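Local coordinates for protein pyruvate-formate lyase-activating enzyme (Bacteroides vulgatus ATCC 8482, PDB 3CAN) that is a radical SAM superfamily protein, a putative activating enzyme, represented here by a domain built on a parallel beta sheet backed by helices, at residues G4-L16 with C28-L42. Residues are numbered along the deposited sequence; the frame is centred on the assembly and turned at random. Where two conformers were deposited one is given.
Sequences GGGVTFCGGEPLL and CGQQGIHRAVDTTLL
Strand 6-10 runs parallel to strand 35-38, the two axes 7° apart, with V7 and F9 bonding to H34, A36 and D38: V7 N gives to H34 O, A36 N to V7 O, F9 N to A36 O, and D38 N to F9 O at 2.8 Å. On the sheet face shared by V7, F9, R35 and V37, CG1 of V7 is wedged between its own N and carbonyl carbon (chi1 63°), which brings it 3.7 Å from R35 CG and 4.0 Å from C28 SG. On the other face, T8 OG1 lies 4.0 Å from A36 CB. At the C-terminal end of strand 35-38, D38 also bonds through its side chain. With CG trans to the backbone N (chi1 179°), its OD2 receives G11 N at 2.9 Å from above the carboxylate plane, while OD1 accepts T40 N in an Asx turn; these two bonds, one at each oxygen, fix the carboxylate's rotation. L15 CD1 reaches 3.5 Å from L42 N, its CD2 sits 3.9 Å from L42 CG, and the two side chains meet nearly at right angles. Water 3 joins G11 O to D38 O. Helix 18-30 completes this beta-alpha-beta unit, taking F9 and L15 on L21, while R35 forms a salt bridge with E56. Strand 57-61 continues the sheet beyond 35-38, and strand 6-10 pairs antiparallel with a strand of the second subunit.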
loop_
_atom_site.group_PDB
_atom_site.type_symbol
_atom_site.label_atom_id
_atom_site.label_comp_id
_atom_site.label_asym_id
_atom_site.label_seq_id
_atom_site.Cartn_x
_atom_site.Cartn_y
_atom_site.Cartn_z
ATOM N N GLY A 4 -9.563 -10.370 2.264
ATOM C CA GLY A 4 -9.925 -10.729 0.869
ATOM C C GLY A 4 -9.147 -9.911 -0.134
ATOM O O GLY A 4 -8.862 -10.384 -1.230
ATOM N N GLY A 5 -8.793 -8.679 0.223
ATOM C CA GLY A 5 -8.096 -7.799 -0.709
ATOM C C GLY A 5 -9.060 -7.253 -1.752
ATOM O O GLY A 5 -10.252 -7.099 -1.480
ATOM N N GLY A 6 -8.551 -6.965 -2.946
ATOM C CA GLY A 6 -9.342 -6.290 -3.959
ATOM C C GLY A 6 -8.457 -5.562 -4.943
ATOM O O GLY A 6 -7.292 -5.909 -5.114
ATOM N N VAL A 7 -9.018 -4.545 -5.583
ATOM C CA VAL A 7 -8.283 -3.746 -6.551
ATOM C C VAL A 7 -8.161 -2.314 -6.009
ATOM O O VAL A 7 -9.098 -1.768 -5.410
ATOM C CB VAL A 7 -8.981 -3.773 -7.940
ATOM C CG1 VAL A 7 -10.389 -3.139 -7.885
ATOM C CG2 VAL A 7 -8.122 -3.122 -9.028
ATOM N N THR A 8 -7.001 -1.721 -6.232
ATOM C CA THR A 8 -6.763 -0.323 -5.879
ATOM C C THR A 8 -6.181 0.403 -7.080
ATOM O O THR A 8 -5.237 -0.090 -7.729
ATOM C CB THR A 8 -5.770 -0.207 -4.725
ATOM O OG1 THR A 8 -6.254 -0.934 -3.595
ATOM C CG2 THR A 8 -5.549 1.274 -4.333
ATOM N N PHE A 9 -6.711 1.585 -7.368
ATOM C CA PHE A 9 -6.085 2.485 -8.336
ATOM C C PHE A 9 -5.407 3.589 -7.549
ATOM O O PHE A 9 -6.008 4.158 -6.630
ATOM C CB PHE A 9 -7.102 3.082 -9.279
ATOM C CG PHE A 9 -7.631 2.105 -10.264
ATOM C CD1 PHE A 9 -7.002 1.936 -11.488
ATOM C CD2 PHE A 9 -8.747 1.340 -9.967
ATOM C CE1 PHE A 9 -7.495 1.035 -12.412
ATOM C CE2 PHE A 9 -9.232 0.400 -10.881
ATOM C CZ PHE A 9 -8.608 0.255 -12.091
ATOM N N CYS A 10 -4.144 3.843 -7.877
ATOM C CA CYS A 10 -3.288 4.794 -7.155
ATOM C C CYS A 10 -2.698 5.828 -8.100
ATOM O O CYS A 10 -2.404 5.520 -9.273
ATOM C CB CYS A 10 -2.105 4.073 -6.504
ATOM S SG CYS A 10 -2.499 2.890 -5.228
ATOM N N GLY A 11 -2.450 7.024 -7.581
ATOM C CA GLY A 11 -1.710 8.011 -8.323
ATOM C C GLY A 11 -2.483 8.747 -9.393
ATOM O O GLY A 11 -3.713 8.652 -9.487
ATOM N N GLY A 12 -1.747 9.529 -10.172
ATOM C CA GLY A 12 -2.345 10.428 -11.144
ATOM C C GLY A 12 -2.786 9.772 -12.437
ATOM O O GLY A 12 -3.782 10.177 -13.027
ATOM N N GLU A 13 -2.065 8.751 -12.882
ATOM C CA GLU A 13 -2.306 8.225 -14.222
ATOM C C GLU A 13 -3.704 7.640 -14.423
ATOM O O GLU A 13 -4.334 7.934 -15.427
ATOM C CB GLU A 13 -1.258 7.202 -14.629
ATOM C CG GLU A 13 -1.385 6.734 -16.086
ATOM C CD GLU A 13 -1.145 7.830 -17.116
ATOM O OE1 GLU A 13 -0.410 8.807 -16.827
ATOM O OE2 GLU A 13 -1.666 7.702 -18.247
ATOM N N PRO A 14 -4.192 6.811 -13.489
ATOM C CA PRO A 14 -5.546 6.259 -13.713
ATOM C C PRO A 14 -6.607 7.347 -13.907
ATOM O O PRO A 14 -7.544 7.186 -14.691
ATOM C CB PRO A 14 -5.798 5.442 -12.437
ATOM C CG PRO A 14 -4.403 5.074 -11.967
ATOM C CD PRO A 14 -3.586 6.292 -12.247
ATOM N N LEU A 15 -6.424 8.475 -13.228
ATOM C CA LEU A 15 -7.388 9.569 -13.270
ATOM C C LEU A 15 -7.392 10.322 -14.602
ATOM O O LEU A 15 -8.340 11.067 -14.874
ATOM C CB LEU A 15 -7.126 10.535 -12.121
ATOM C CG LEU A 15 -7.129 9.948 -10.715
ATOM C CD1 LEU A 15 -6.926 11.076 -9.683
ATOM C CD2 LEU A 15 -8.431 9.172 -10.449
ATOM N N LEU A 16 -6.354 10.125 -15.414
ATOM C CA LEU A 16 -6.289 10.679 -16.766
ATOM C C LEU A 16 -7.044 9.809 -17.773
ATOM O O LEU A 16 -7.174 10.172 -18.948
ATOM C CB LEU A 16 -4.835 10.838 -17.201
ATOM C CG LEU A 16 -3.986 11.783 -16.332
ATOM C CD1 LEU A 16 -2.539 11.809 -16.798
ATOM C CD2 LEU A 16 -4.575 13.185 -16.315
ATOM N N CYS A 28 -15.280 -4.786 -12.085
ATOM C CA CYS A 28 -14.850 -5.346 -10.801
ATOM C C CYS A 28 -16.022 -5.494 -9.817
ATOM O O CYS A 28 -16.108 -6.488 -9.089
ATOM C CB CYS A 28 -13.723 -4.507 -10.201
ATOM S SG CYS A 28 -12.150 -4.646 -11.087
ATOM N N GLY A 29 -16.929 -4.526 -9.820
ATOM C CA GLY A 29 -18.123 -4.586 -8.967
ATOM C C GLY A 29 -18.988 -5.799 -9.284
ATOM O O GLY A 29 -19.483 -6.479 -8.382
ATOM N N GLN A 30 -19.146 -6.083 -10.565
ATOM C CA GLN A 30 -19.950 -7.244 -11.010
ATOM C C GLN A 30 -19.371 -8.542 -10.472
ATOM O O GLN A 30 -20.111 -9.465 -10.104
ATOM C CB GLN A 30 -20.001 -7.300 -12.531
ATOM C CG GLN A 30 -20.782 -6.171 -13.156
ATOM C CD GLN A 30 -20.624 -6.084 -14.662
ATOM O OE1 GLN A 30 -19.733 -6.698 -15.267
ATOM N NE2 GLN A 30 -21.523 -5.333 -15.287
ATOM N N GLN A 31 -18.044 -8.612 -10.424
ATOM C CA GLN A 31 -17.342 -9.805 -9.924
ATOM C C GLN A 31 -17.195 -9.808 -8.384
ATOM O O GLN A 31 -16.608 -10.724 -7.812
ATOM C CB GLN A 31 -15.979 -9.932 -10.632
ATOM C CG GLN A 31 -16.079 -10.339 -12.132
ATOM C CD GLN A 31 -16.290 -11.843 -12.367
ATOM O OE1 GLN A 31 -16.179 -12.630 -11.438
ATOM N NE2 GLN A 31 -16.579 -12.246 -13.620
ATOM N N GLY A 32 -17.733 -8.793 -7.712
ATOM C CA GLY A 32 -17.744 -8.749 -6.256
ATOM C C GLY A 32 -16.402 -8.406 -5.625
ATOM O O GLY A 32 -16.147 -8.742 -4.467
ATOM N N ILE A 33 -15.547 -7.742 -6.391
ATOM C CA ILE A 33 -14.208 -7.410 -5.959
ATOM C C ILE A 33 -14.262 -6.023 -5.298
ATOM O O ILE A 33 -14.864 -5.099 -5.847
ATOM C CB ILE A 33 -13.216 -7.472 -7.150
ATOM C CG1 ILE A 33 -13.103 -8.946 -7.633
ATOM C CG2 ILE A 33 -11.847 -6.923 -6.730
ATOM C CD1 ILE A 33 -12.233 -9.151 -8.839
ATOM N N HIS A 34 -13.683 -5.920 -4.105
ATOM C CA HIS A 34 -13.603 -4.634 -3.371
ATOM C C HIS A 34 -12.731 -3.662 -4.137
ATOM O O HIS A 34 -11.689 -4.050 -4.683
ATOM C CB HIS A 34 -13.039 -4.866 -1.974
ATOM C CG HIS A 34 -12.908 -3.632 -1.137
ATOM N ND1 HIS A 34 -11.867 -2.735 -1.276
ATOM C CD2 HIS A 34 -13.661 -3.178 -0.102
ATOM C CE1 HIS A 34 -12.010 -1.763 -0.393
ATOM N NE2 HIS A 34 -13.080 -2.017 0.341
ATOM N N ARG A 35 -13.159 -2.396 -4.175
ATOM C CA ARG A 35 -12.516 -1.359 -4.984
ATOM C C ARG A 35 -12.164 -0.109 -4.183
ATOM O O ARG A 35 -13.028 0.479 -3.517
ATOM C CB ARG A 35 -13.455 -0.946 -6.120
ATOM C CG ARG A 35 -13.858 -2.095 -7.042
ATOM C CD ARG A 35 -15.159 -1.805 -7.745
ATOM N NE ARG A 35 -16.270 -1.659 -6.811
ATOM C CZ ARG A 35 -17.510 -1.384 -7.184
ATOM N NH1 ARG A 35 -17.820 -1.288 -8.462
ATOM N NH2 ARG A 35 -18.459 -1.236 -6.267
ATOM N N ALA A 36 -10.899 0.302 -4.265
ATOM C CA ALA A 36 -10.426 1.546 -3.640
ATOM C C ALA A 36 -9.789 2.400 -4.711
ATOM O O ALA A 36 -9.063 1.880 -5.554
ATOM C CB ALA A 36 -9.400 1.255 -2.544
ATOM N N VAL A 37 -10.035 3.700 -4.661
ATOM C CA VAL A 37 -9.544 4.606 -5.700
ATOM C C VAL A 37 -8.919 5.854 -5.075
ATOM O O VAL A 37 -9.546 6.545 -4.279
ATOM C CB VAL A 37 -10.650 5.048 -6.654
ATOM C CG1 VAL A 37 -10.074 5.957 -7.742
ATOM C CG2 VAL A 37 -11.375 3.809 -7.269
ATOM N N ASP A 38 -7.691 6.138 -5.466
ATOM C CA ASP A 38 -7.008 7.391 -5.125
ATOM C C ASP A 38 -7.550 8.525 -5.990
ATOM O O ASP A 38 -7.343 8.530 -7.216
ATOM C CB ASP A 38 -5.508 7.196 -5.341
ATOM C CG ASP A 38 -4.670 8.427 -5.037
ATOM O OD1 ASP A 38 -5.214 9.506 -4.723
ATOM O OD2 ASP A 38 -3.425 8.312 -5.179
ATOM N N THR A 39 -8.261 9.469 -5.374
ATOM C CA THR A 39 -8.879 10.581 -6.089
ATOM C C THR A 39 -8.185 11.926 -5.777
ATOM O O THR A 39 -8.725 13.001 -6.067
ATOM C CB THR A 39 -10.381 10.704 -5.748
ATOM O OG1 THR A 39 -10.533 10.936 -4.345
ATOM C CG2 THR A 39 -11.152 9.425 -6.160
ATOM N N THR A 40 -6.986 11.855 -5.209
ATOM C CA THR A 40 -6.249 13.047 -4.798
ATOM C C THR A 40 -6.270 14.118 -5.888
ATOM O O THR A 40 -6.646 15.266 -5.631
ATOM C CB THR A 40 -4.795 12.702 -4.438
ATOM O OG1 THR A 40 -4.755 11.660 -3.440
ATOM C CG2 THR A 40 -4.049 13.938 -3.928
ATOM N N LEU A 41 -5.898 13.727 -7.105
ATOM C CA LEU A 41 -5.723 14.681 -8.214
ATOM C C LEU A 41 -6.902 14.816 -9.180
ATOM O O LEU A 41 -6.747 15.394 -10.263
ATOM C CB LEU A 41 -4.457 14.324 -8.991
ATOM C CG LEU A 41 -3.155 14.330 -8.173
ATOM C CD1 LEU A 41 -1.994 13.811 -9.021
ATOM C CD2 LEU A 41 -2.844 15.723 -7.641
ATOM N N LEU A 42 -8.069 14.308 -8.803
ATOM C CA LEU A 42 -9.255 14.387 -9.662
ATOM C C LEU A 42 -9.763 15.820 -9.710
ATOM O O LEU A 42 -10.093 16.407 -8.682
ATOM C CB LEU A 42 -10.380 13.472 -9.175
ATOM C CG LEU A 42 -10.738 12.226 -9.967
ATOM C CD1 LEU A 42 -12.028 11.610 -9.426
ATOM C CD2 LEU A 42 -10.838 12.513 -11.463
HETATM O O HOH W 1 -12.305 -8.168 -3.064
HETATM O O HOH W 2 -9.380 -2.629 -2.508
HETATM O O HOH W 3 -5.810 6.758 -8.985
HETATM O O HOH W 4 -4.308 11.028 -7.514
#